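Local atomic coordinates of signal recognition particle 54 kDa protein (Aeropyrum pernix, PDB entry 7EPK), a protein that is the 54 kDa protein of an archaeal signal recognition particle, joining a helical bundle and a P-loop nucleotide-binding domain to a helical signal peptide binding domain. Residues L312-E317 with I329-R334; A335-G340 with E368-W373; R394-I399 with T405-V410. All blocks are in the same frame, centred on the assembly; numbering follows the deposited sequence.

Overall arrangement
Along the chain, past the N-terminal bundle and the P-loop domain, the long helix 293-320 leads toward the C-terminal helical domain. Contact 1 closes first: a short link turns the chain back, so that helix 326-337 lies against the end of helix 293-320. Contact 2 opens on that same second helix and closes a longer loop by bringing in helix 367-379. Contact 3 closes a short connection that sets helix 393-402 against the start of helix 409-423. The three follow in series, without nesting or crossing. Contacts 1 and 2 touch through Leu333 and Met370, among others, whereas contacts 2 and 3 meet through Trp373 and the long, weak pair of Arg372 with Asp409.

Contact 1. Residues L312-E317 with I329-R334; sequences LDRAAE and IYRQLR
Ala315 and Gln332 mark the point where helix segments 312-317 and 329-334 face each other, their axes 8.8 Å apart at closest approach and running in roughly antiparallel directions, 141° between them. The CA atoms of this pair are 5.1 Å apart, a proximity that a methyl-sized side chain permits. Ala315 directs its CB at the opposite helix and meets Gln332 CB at 3.7 Å, with Gln332 CG a little farther off.

Gln332 suits its buried place by serving two purposes. Its CG stands anti to the backbone N (chi1 -175°) and the chain beyond is extended, which lays the methylenes beside Ala315 and carries the amide past it. There NE2 is hydrogen-bonded to Tyr416 OH on helix 409-423, so the amide ties a third helix to this pair. Leu312 also brings CD1 to 4.4 Å from Gln332 CG, adding a loose apolar touch.

On the more exposed side Arg314 and Arg331 meet. The chain of Arg314 bends at chi3 (77°), which turns its guanidinium toward the extended aliphatic part of Arg331, and Arg314 NH2 comes to 3.3 Å from Arg331 CD. Arg331 NE lies at the edge of the Arg314 guanidinium, in its plane, 3.7 Å from NH2. Glu311 supplies the countercharge: it forms a salt bridge with Arg314 NH2, and the Arg331 side chain also touches it.

The contact thus has two chemistries and no hydrogen bond from one segment to the other. Its buried part rests on small and aliphatic groups, with Gln332 NE2 satisfied by Tyr416 OH, while the neighbouring acid probably offsets the closeness of the two arginines on the more exposed side.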
loop_
_atom_site.group_PDB
_atom_site.type_symbol
_atom_site.label_atom_id
_atom_site.label_comp_id
_atom_site.label_asym_id
_atom_site.label_seq_id
_atom_site.Cartn_x
_atom_site.Cartn_y
_atom_site.Cartn_z
ATOM N N LEU A 312 16.015 21.176 -8.443
ATOM C CA LEU A 312 16.751 22.400 -8.033
ATOM C C LEU A 312 17.994 22.567 -8.912
ATOM O O LEU A 312 18.236 23.699 -9.352
ATOM C CB LEU A 312 17.128 22.308 -6.555
ATOM C CG LEU A 312 17.745 23.573 -5.963
ATOM C CD1 LEU A 312 16.782 24.748 -6.045
ATOM C CD2 LEU A 312 18.173 23.347 -4.526
ATOM N N ASP A 313 18.731 21.479 -9.160
ATOM C CA ASP A 313 19.911 21.428 -10.066
ATOM C C ASP A 313 19.581 22.128 -11.386
ATOM O O ASP A 313 20.317 23.073 -11.751
ATOM C CB ASP A 313 20.345 19.983 -10.336
ATOM C CG ASP A 313 21.663 19.857 -11.083
ATOM O OD1 ASP A 313 21.619 19.799 -12.334
ATOM O OD2 ASP A 313 22.720 19.815 -10.408
ATOM N N ARG A 314 18.527 21.669 -12.070
ATOM C CA ARG A 314 18.089 22.225 -13.375
ATOM C C ARG A 314 17.672 23.688 -13.170
ATOM O O ARG A 314 18.047 24.523 -13.996
ATOM C CB ARG A 314 16.968 21.380 -13.989
ATOM C CG ARG A 314 16.368 21.990 -15.248
ATOM C CD ARG A 314 15.720 20.972 -16.163
ATOM N NE ARG A 314 14.417 20.553 -15.678
ATOM C CZ ARG A 314 13.295 21.260 -15.792
ATOM N NH1 ARG A 314 13.301 22.453 -16.366
ATOM N NH2 ARG A 314 12.162 20.768 -15.317
ATOM N N ALA A 315 16.954 23.993 -12.089
ATOM C CA ALA A 315 16.384 25.333 -11.822
ATOM C C ALA A 315 17.512 26.357 -11.661
ATOM O O ALA A 315 17.414 27.429 -12.284
ATOM C CB ALA A 315 15.500 25.291 -10.605
ATOM N N ALA A 316 18.525 26.038 -10.847
ATOM C CA ALA A 316 19.766 26.833 -10.681
ATOM C C ALA A 316 20.527 26.851 -12.007
ATOM O O ALA A 316 20.852 27.949 -12.485
ATOM C CB ALA A 316 20.625 26.267 -9.583
ATOM N N GLU A 317 20.794 25.678 -12.584
ATOM C CA GLU A 317 21.510 25.562 -13.881
ATOM C C GLU A 317 20.805 26.451 -14.923
ATOM O O GLU A 317 21.507 27.208 -15.607
ATOM C CB GLU A 317 21.620 24.087 -14.287
ATOM C CG GLU A 317 22.398 23.835 -15.576
ATOM C CD GLU A 317 23.820 24.380 -15.635
ATOM O OE1 GLU A 317 24.433 24.566 -14.566
ATOM O OE2 GLU A 317 24.313 24.622 -16.756
ATOM N N ILE A 329 11.261 29.713 -12.244
ATOM C CA ILE A 329 11.050 30.167 -10.833
ATOM C C ILE A 329 9.978 29.287 -10.168
ATOM O O ILE A 329 10.170 28.859 -9.012
ATOM C CB ILE A 329 10.677 31.664 -10.772
ATOM C CG1 ILE A 329 11.768 32.536 -11.394
ATOM C CG2 ILE A 329 10.359 32.075 -9.341
ATOM C CD1 ILE A 329 11.505 34.016 -11.272
ATOM N N TYR A 330 8.882 29.020 -10.865
ATOM C CA TYR A 330 7.807 28.161 -10.324
ATOM C C TYR A 330 8.359 26.775 -9.972
ATOM O O TYR A 330 7.991 26.260 -8.912
ATOM C CB TYR A 330 6.663 28.024 -11.319
ATOM C CG TYR A 330 5.502 27.269 -10.743
ATOM C CD1 TYR A 330 4.532 27.924 -10.012
ATOM C CD2 TYR A 330 5.394 25.903 -10.883
ATOM C CE1 TYR A 330 3.445 27.248 -9.485
ATOM C CE2 TYR A 330 4.320 25.211 -10.353
ATOM C CZ TYR A 330 3.336 25.883 -9.653
ATOM O OH TYR A 330 2.259 25.218 -9.138
ATOM N N ARG A 331 9.190 26.191 -10.846
ATOM C CA ARG A 331 9.767 24.834 -10.664
ATOM C C ARG A 331 10.817 24.906 -9.556
ATOM O O ARG A 331 10.904 23.939 -8.755
ATOM C CB ARG A 331 10.397 24.304 -11.958
ATOM C CG ARG A 331 9.391 23.795 -12.980
ATOM C CD ARG A 331 10.055 23.065 -14.138
ATOM N NE ARG A 331 9.156 22.972 -15.287
ATOM C CZ ARG A 331 9.127 23.820 -16.314
ATOM N NH1 ARG A 331 8.246 23.652 -17.287
ATOM N NH2 ARG A 331 9.978 24.831 -16.371
ATOM N N GLN A 332 11.577 26.008 -9.544
ATOM C CA GLN A 332 12.612 26.326 -8.528
ATOM C C GLN A 332 11.962 26.369 -7.143
ATOM O O GLN A 332 12.477 25.698 -6.252
ATOM C CB GLN A 332 13.284 27.653 -8.865
ATOM C CG GLN A 332 14.443 28.001 -7.938
ATOM C CD GLN A 332 15.012 29.352 -8.282
ATOM O OE1 GLN A 332 15.476 29.578 -9.402
ATOM N NE2 GLN A 332 14.928 30.265 -7.326
ATOM N N LEU A 333 10.857 27.101 -6.982
ATOM C CA LEU A 333 10.170 27.269 -5.674
ATOM C C LEU A 333 9.628 25.911 -5.231
ATOM O O LEU A 333 9.961 25.492 -4.098
ATOM C CB LEU A 333 9.052 28.312 -5.783
ATOM C CG LEU A 333 9.509 29.728 -6.141
ATOM C CD1 LEU A 333 8.337 30.618 -6.536
ATOM C CD2 LEU A 333 10.296 30.349 -5.004
ATOM N N ARG A 334 8.846 25.240 -6.088
ATOM C CA ARG A 334 8.305 23.882 -5.803
ATOM C C ARG A 334 9.429 23.015 -5.234
ATOM O O ARG A 334 9.242 22.438 -4.167
ATOM C CB ARG A 334 7.733 23.206 -7.048
ATOM C CG ARG A 334 7.196 21.804 -6.778
ATOM C CD ARG A 334 6.535 21.147 -7.983
ATOM N NE ARG A 334 6.985 19.772 -8.169
ATOM C CZ ARG A 334 8.227 19.406 -8.510
ATOM N NH1 ARG A 334 9.181 20.308 -8.704
ATOM N NH2 ARG A 334 8.512 18.122 -8.651
#

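Contact 2. Residues A335-G340 with E368-W373; sequences AMRKLG and EKMKRW
Arg337 spreads its guanidinium beside Lys371 of the other segment, so that one face of the flat group receives the start of the lysine chain: Lys371 CB stands 3.7 Å above the plane, displaced toward the rim. Lys371 CG lies over the same group, 3.4 Å from Arg337 NH1. Arg337 NE makes a salt bridge with Glu367, just before segment 368-373. Within that segment, Lys369 CG lies against one face of the Trp373 ring, offset toward its rim, and Lys369 CA against one face of the Arg372 guanidinium, with Lys369 NZ at the edge of that guanidinium, in its plane.

Arg337 reaches Lys371 by way of Met370. Its CG is anti to the carbonyl carbon (chi1 -76°), and the aliphatic part slides past Met370 in the opposite direction, with Arg337 CG 3.7 Å from Met370 CB. A bend at chi3 then turns the guanidinium toward Glu367 and the lysine methylenes. Arginine and lysine suit this margin because the lysine methylenes can lie on the flat guanidinium while the amino group leads away; Lys371 NZ ends 5.0 Å from Arg337 NH2, the two charges not in contact.

Deeper in, Met336 and Met370 cross at about a right angle. Met370 SD sits 3.4 Å from Met336 CB, and the methyls touch as well, Met336 CE to Met370 CE being 3.5 Å. Polarisable methionines fit such an apolar interface, where unbranched, flexible chains can adapt to one another.

Beyond the pair, Met336 also rests on Leu312 of helix 293-320 and Met370 on Leu333 of helix 326-337, while Leu363 packs against Met336 and Leu365 against Met370. The Trp373 ring meets that of Tyr416 on helix 409-423, their planes about 55° apart, so helix 367-379 packs against both helix 326-337 and helix 409-423.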
loop_
_atom_site.group_PDB
_atom_site.type_symbol
_atom_site.label_atom_id
_atom_site.label_comp_id
_atom_site.label_asym_id
_atom_site.label_seq_id
_atom_site.Cartn_x
_atom_site.Cartn_y
_atom_site.Cartn_z
ATOM N N ALA A 335 10.568 22.975 -5.926
ATOM C CA ALA A 335 11.764 22.176 -5.567
ATOM C C ALA A 335 12.269 22.576 -4.173
ATOM O O ALA A 335 12.460 21.679 -3.324
ATOM C CB ALA A 335 12.837 22.338 -6.628
ATOM N N MET A 336 12.474 23.874 -3.951
ATOM C CA MET A 336 13.009 24.440 -2.682
ATOM C C MET A 336 12.056 24.122 -1.519
ATOM O O MET A 336 12.539 23.625 -0.467
ATOM C CB MET A 336 13.174 25.957 -2.800
ATOM C CG MET A 336 14.258 26.367 -3.758
ATOM S SD MET A 336 14.205 28.133 -4.038
ATOM C CE MET A 336 15.019 28.686 -2.542
ATOM N N ARG A 337 10.758 24.388 -1.705
ATOM C CA ARG A 337 9.704 24.109 -0.693
ATOM C C ARG A 337 9.855 22.676 -0.154
ATOM O O ARG A 337 10.329 22.541 0.980
ATOM C CB ARG A 337 8.324 24.379 -1.294
ATOM C CG ARG A 337 7.991 25.858 -1.407
ATOM C CD ARG A 337 6.542 26.085 -1.769
ATOM N NE ARG A 337 5.674 25.514 -0.757
ATOM C CZ ARG A 337 4.354 25.488 -0.831
ATOM N NH1 ARG A 337 3.725 26.012 -1.874
ATOM N NH2 ARG A 337 3.667 24.933 0.152
ATOM N N LYS A 338 9.488 21.641 -0.915
ATOM C CA LYS A 338 9.736 20.233 -0.493
ATOM C C LYS A 338 11.228 19.960 -0.651
ATOM O O LYS A 338 11.618 19.458 -1.715
ATOM C CB LYS A 338 8.879 19.171 -1.206
ATOM C CG LYS A 338 8.683 19.263 -2.717
ATOM C CD LYS A 338 7.389 18.589 -3.187
ATOM C CE LYS A 338 6.145 19.045 -2.434
ATOM N NZ LYS A 338 4.925 18.283 -2.805
ATOM N N LEU A 339 11.997 20.332 0.375
ATOM C CA LEU A 339 13.459 20.105 0.506
ATOM C C LEU A 339 13.917 20.609 1.880
ATOM O O LEU A 339 14.461 19.796 2.636
ATOM C CB LEU A 339 14.197 20.825 -0.627
ATOM C CG LEU A 339 15.515 20.204 -1.096
ATOM C CD1 LEU A 339 15.566 18.700 -0.866
ATOM C CD2 LEU A 339 15.746 20.504 -2.568
ATOM N N GLY A 340 13.693 21.891 2.191
ATOM C CA GLY A 340 13.938 22.472 3.527
ATOM C C GLY A 340 14.713 23.788 3.462
ATOM O O GLY A 340 14.398 24.650 2.641
ATOM N N GLU A 368 6.581 30.515 3.400
ATOM C CA GLU A 368 5.387 31.320 3.050
ATOM C C GLU A 368 5.689 32.153 1.806
ATOM O O GLU A 368 4.788 32.219 0.952
ATOM C CB GLU A 368 4.924 32.201 4.217
ATOM C CG GLU A 368 3.801 31.586 5.043
ATOM C CD GLU A 368 2.654 30.970 4.251
ATOM O OE1 GLU A 368 2.256 31.552 3.190
ATOM O OE2 GLU A 368 2.169 29.897 4.689
ATOM N N LYS A 369 6.890 32.745 1.702
ATOM C CA LYS A 369 7.245 33.687 0.597
ATOM C C LYS A 369 7.268 32.923 -0.736
ATOM O O LYS A 369 6.786 33.475 -1.762
ATOM C CB LYS A 369 8.579 34.395 0.855
ATOM C CG LYS A 369 8.966 35.412 -0.215
ATOM C CD LYS A 369 9.915 36.508 0.258
ATOM C CE LYS A 369 9.225 37.786 0.704
ATOM N NZ LYS A 369 8.995 37.825 2.170
ATOM N N MET A 370 7.773 31.687 -0.713
ATOM C CA MET A 370 7.723 30.756 -1.869
ATOM C C MET A 370 6.268 30.371 -2.154
ATOM O O MET A 370 5.891 30.407 -3.338
ATOM C CB MET A 370 8.568 29.505 -1.611
ATOM C CG MET A 370 10.059 29.813 -1.474
ATOM S SD MET A 370 11.109 28.345 -1.461
ATOM C CE MET A 370 12.363 28.746 -0.245
ATOM N N LYS A 371 5.473 30.062 -1.122
ATOM C CA LYS A 371 4.063 29.588 -1.270
ATOM C C LYS A 371 3.203 30.704 -1.870
ATOM O O LYS A 371 2.259 30.384 -2.624
ATOM C CB LYS A 371 3.484 29.110 0.070
ATOM C CG LYS A 371 2.128 28.407 0.009
ATOM C CD LYS A 371 0.980 29.218 0.603
ATOM C CE LYS A 371 -0.298 28.428 0.822
ATOM N NZ LYS A 371 -0.186 27.483 1.962
ATOM N N ARG A 372 3.501 31.960 -1.536
ATOM C CA ARG A 372 2.734 33.138 -2.024
ATOM C C ARG A 372 3.125 33.359 -3.486
ATOM O O ARG A 372 2.232 33.569 -4.330
ATOM C CB ARG A 372 3.026 34.406 -1.201
ATOM C CG ARG A 372 2.356 34.494 0.171
ATOM C CD ARG A 372 2.409 35.912 0.744
ATOM N NE ARG A 372 3.751 36.505 0.777
ATOM C CZ ARG A 372 4.635 36.362 1.765
ATOM N NH1 ARG A 372 4.341 35.640 2.834
ATOM N NH2 ARG A 372 5.824 36.929 1.670
ATOM N N TRP A 373 4.430 33.306 -3.761
ATOM C CA TRP A 373 4.998 33.489 -5.117
ATOM C C TRP A 373 4.423 32.439 -6.062
ATOM O O TRP A 373 4.125 32.806 -7.210
ATOM C CB TRP A 373 6.522 33.445 -5.049
ATOM C CG TRP A 373 7.088 34.732 -4.551
ATOM C CD1 TRP A 373 6.395 35.763 -3.989
ATOM C CD2 TRP A 373 8.470 35.128 -4.556
ATOM N NE1 TRP A 373 7.246 36.777 -3.651
ATOM C CE2 TRP A 373 8.529 36.416 -3.982
ATOM C CE3 TRP A 373 9.666 34.527 -4.981
ATOM C CZ2 TRP A 373 9.735 37.111 -3.842
ATOM C CZ3 TRP A 373 10.856 35.216 -4.844
ATOM C CH2 TRP A 373 10.888 36.492 -4.279
#

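Contact 3. Residues R394-I399 with T405-V410; sequences RRMRRI and TSVDDV
Met396 and Val410 are brought together by their first torsions: at chi1 -148° the methionine chain is carried across toward the valine, whose CG1 lies between its own backbone N and carbonyl carbon (chi1 36°). Met396 CG consequently lies 3.5 Å from Val410 CG1 as the two side chains cross obliquely. The same valine methyl rests on the backbone of the helix, with CG1 3.4 Å from Met396 O.

The other branch, Val410 CG2, reaches Ile399 CG2 at 4.1 Å, about one helical turn along from Met396. Val407 completes the set with CG2, anti to its backbone N, packed 4.0 Å from Met396 CG. Compact beta-branched residues suit this turn, since each valine presents two methyls close to the backbone and Ile399 its CG2 methyl, and the longer methionine bridges both valines. Ile376 of helix 367-379 lies against both Ile399 and Val410.

Polar bonds also mark the turn. Ser406 OG accepts weakly from Asp409 N, 2.7 Å away, capping the start of helix 409-423, and a small hydroxyl residue suits that task. Thr405 OG1 is hydrogen-bonded to Ser403 OG.

Two helices joined by a short turn and held by apolar side chains from both are consistent with a helix-turn-helix arrangement, as in the clan to which the signal peptide binding domain is assigned by sequence.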
loop_
_atom_site.group_PDB
_atom_site.type_symbol
_atom_site.label_atom_id
_atom_site.label_comp_id
_atom_site.label_asym_id
_atom_site.label_seq_id
_atom_site.Cartn_x
_atom_site.Cartn_y
_atom_site.Cartn_z
ATOM N N ARG A 394 -2.669 47.371 -13.704
ATOM C CA ARG A 394 -3.993 46.708 -13.871
ATOM C C ARG A 394 -3.834 45.193 -13.708
ATOM O O ARG A 394 -4.637 44.590 -12.962
ATOM C CB ARG A 394 -4.591 47.014 -15.249
ATOM C CG ARG A 394 -5.878 46.256 -15.535
ATOM C CD ARG A 394 -6.388 46.479 -16.940
ATOM N NE ARG A 394 -7.634 45.755 -17.158
ATOM C CZ ARG A 394 -8.829 46.129 -16.702
ATOM N NH1 ARG A 394 -8.968 47.234 -15.984
ATOM N NH2 ARG A 394 -9.892 45.387 -16.960
ATOM N N ARG A 395 -2.857 44.604 -14.412
ATOM C CA ARG A 395 -2.539 43.152 -14.347
ATOM C C ARG A 395 -2.074 42.829 -12.928
ATOM O O ARG A 395 -2.670 41.935 -12.301
ATOM C CB ARG A 395 -1.493 42.788 -15.403
ATOM C CG ARG A 395 -2.030 42.896 -16.822
ATOM C CD ARG A 395 -0.963 42.740 -17.889
ATOM N NE ARG A 395 -1.584 42.723 -19.209
ATOM C CZ ARG A 395 -2.037 41.643 -19.841
ATOM N NH1 ARG A 395 -1.912 40.436 -19.305
ATOM N NH2 ARG A 395 -2.611 41.774 -21.026
ATOM N N MET A 396 -1.093 43.584 -12.433
ATOM C CA MET A 396 -0.487 43.411 -11.087
ATOM C C MET A 396 -1.617 43.277 -10.068
ATOM O O MET A 396 -1.580 42.348 -9.220
ATOM C CB MET A 396 0.393 44.617 -10.744
ATOM C CG MET A 396 1.586 44.280 -9.884
ATOM S SD MET A 396 2.943 45.480 -10.063
ATOM C CE MET A 396 3.613 45.004 -11.652
ATOM N N ARG A 397 -2.605 44.166 -10.196
ATOM C CA ARG A 397 -3.836 44.207 -9.368
ATOM C C ARG A 397 -4.620 42.901 -9.571
ATOM O O ARG A 397 -4.834 42.208 -8.569
ATOM C CB ARG A 397 -4.637 45.472 -9.698
ATOM C CG ARG A 397 -5.953 45.608 -8.943
ATOM C CD ARG A 397 -5.807 45.823 -7.444
ATOM N NE ARG A 397 -7.067 45.603 -6.736
ATOM C CZ ARG A 397 -7.267 45.802 -5.434
ATOM N NH1 ARG A 397 -6.286 46.239 -4.657
ATOM N NH2 ARG A 397 -8.460 45.564 -4.913
ATOM N N ARG A 398 -5.009 42.558 -10.805
ATOM C CA ARG A 398 -5.825 41.335 -11.089
ATOM C C ARG A 398 -5.132 40.123 -10.463
ATOM O O ARG A 398 -5.848 39.272 -9.895
ATOM C CB ARG A 398 -6.042 41.074 -12.587
ATOM C CG ARG A 398 -6.873 39.829 -12.902
ATOM C CD ARG A 398 -6.913 39.402 -14.375
ATOM N NE ARG A 398 -5.590 39.305 -15.003
ATOM C CZ ARG A 398 -4.719 38.312 -14.825
ATOM N NH1 ARG A 398 -5.013 37.291 -14.040
ATOM N NH2 ARG A 398 -3.545 38.346 -15.427
ATOM N N ILE A 399 -3.799 40.071 -10.557
ATOM C CA ILE A 399 -2.963 38.925 -10.095
ATOM C C ILE A 399 -3.114 38.807 -8.571
ATOM O O ILE A 399 -3.444 37.703 -8.087
ATOM C CB ILE A 399 -1.506 39.092 -10.586
ATOM C CG1 ILE A 399 -1.419 38.950 -12.108
ATOM C CG2 ILE A 399 -0.559 38.129 -9.888
ATOM C CD1 ILE A 399 -0.096 39.370 -12.694
ATOM N N THR A 405 -3.156 38.091 -2.358
ATOM C CA THR A 405 -1.816 38.690 -2.100
ATOM C C THR A 405 -1.834 40.204 -2.346
ATOM O O THR A 405 -2.855 40.721 -2.879
ATOM C CB THR A 405 -0.731 38.045 -2.979
ATOM O OG1 THR A 405 -1.158 38.076 -4.343
ATOM C CG2 THR A 405 -0.403 36.621 -2.578
ATOM N N SER A 406 -0.731 40.878 -1.989
ATOM C CA SER A 406 -0.555 42.346 -2.130
ATOM C C SER A 406 -0.036 42.690 -3.529
ATOM O O SER A 406 0.799 41.951 -4.078
ATOM C CB SER A 406 0.347 42.901 -1.068
ATOM O OG SER A 406 1.698 42.577 -1.336
ATOM N N VAL A 407 -0.509 43.812 -4.062
ATOM C CA VAL A 407 -0.075 44.383 -5.364
ATOM C C VAL A 407 1.438 44.605 -5.296
ATOM O O VAL A 407 2.060 44.651 -6.363
ATOM C CB VAL A 407 -0.861 45.674 -5.672
ATOM C CG1 VAL A 407 -0.464 46.843 -4.766
ATOM C CG2 VAL A 407 -0.756 46.053 -7.138
ATOM N N ASP A 408 1.992 44.752 -4.086
ATOM C CA ASP A 408 3.455 44.894 -3.829
ATOM C C ASP A 408 4.123 43.512 -3.819
ATOM O O ASP A 408 5.314 43.447 -4.133
ATOM C CB ASP A 408 3.754 45.614 -2.503
ATOM C CG ASP A 408 3.799 47.137 -2.540
ATOM O OD1 ASP A 408 3.627 47.724 -3.637
ATOM O OD2 ASP A 408 4.025 47.726 -1.461
ATOM N N ASP A 409 3.408 42.452 -3.425
ATOM C CA ASP A 409 3.947 41.062 -3.405
ATOM C C ASP A 409 4.317 40.648 -4.831
ATOM O O ASP A 409 5.463 40.181 -5.051
ATOM C CB ASP A 409 2.968 40.063 -2.786
ATOM C CG ASP A 409 3.419 39.602 -1.416
ATOM O OD1 ASP A 409 4.579 39.135 -1.308
ATOM O OD2 ASP A 409 2.624 39.737 -0.470
ATOM N N VAL A 410 3.376 40.832 -5.758
ATOM C CA VAL A 410 3.581 40.571 -7.211
ATOM C C VAL A 410 4.705 41.486 -7.737
ATOM O O VAL A 410 5.327 41.109 -8.743
ATOM C CB VAL A 410 2.259 40.648 -8.010
ATOM C CG1 VAL A 410 1.291 41.704 -7.502
ATOM C CG2 VAL A 410 2.502 40.821 -9.499
#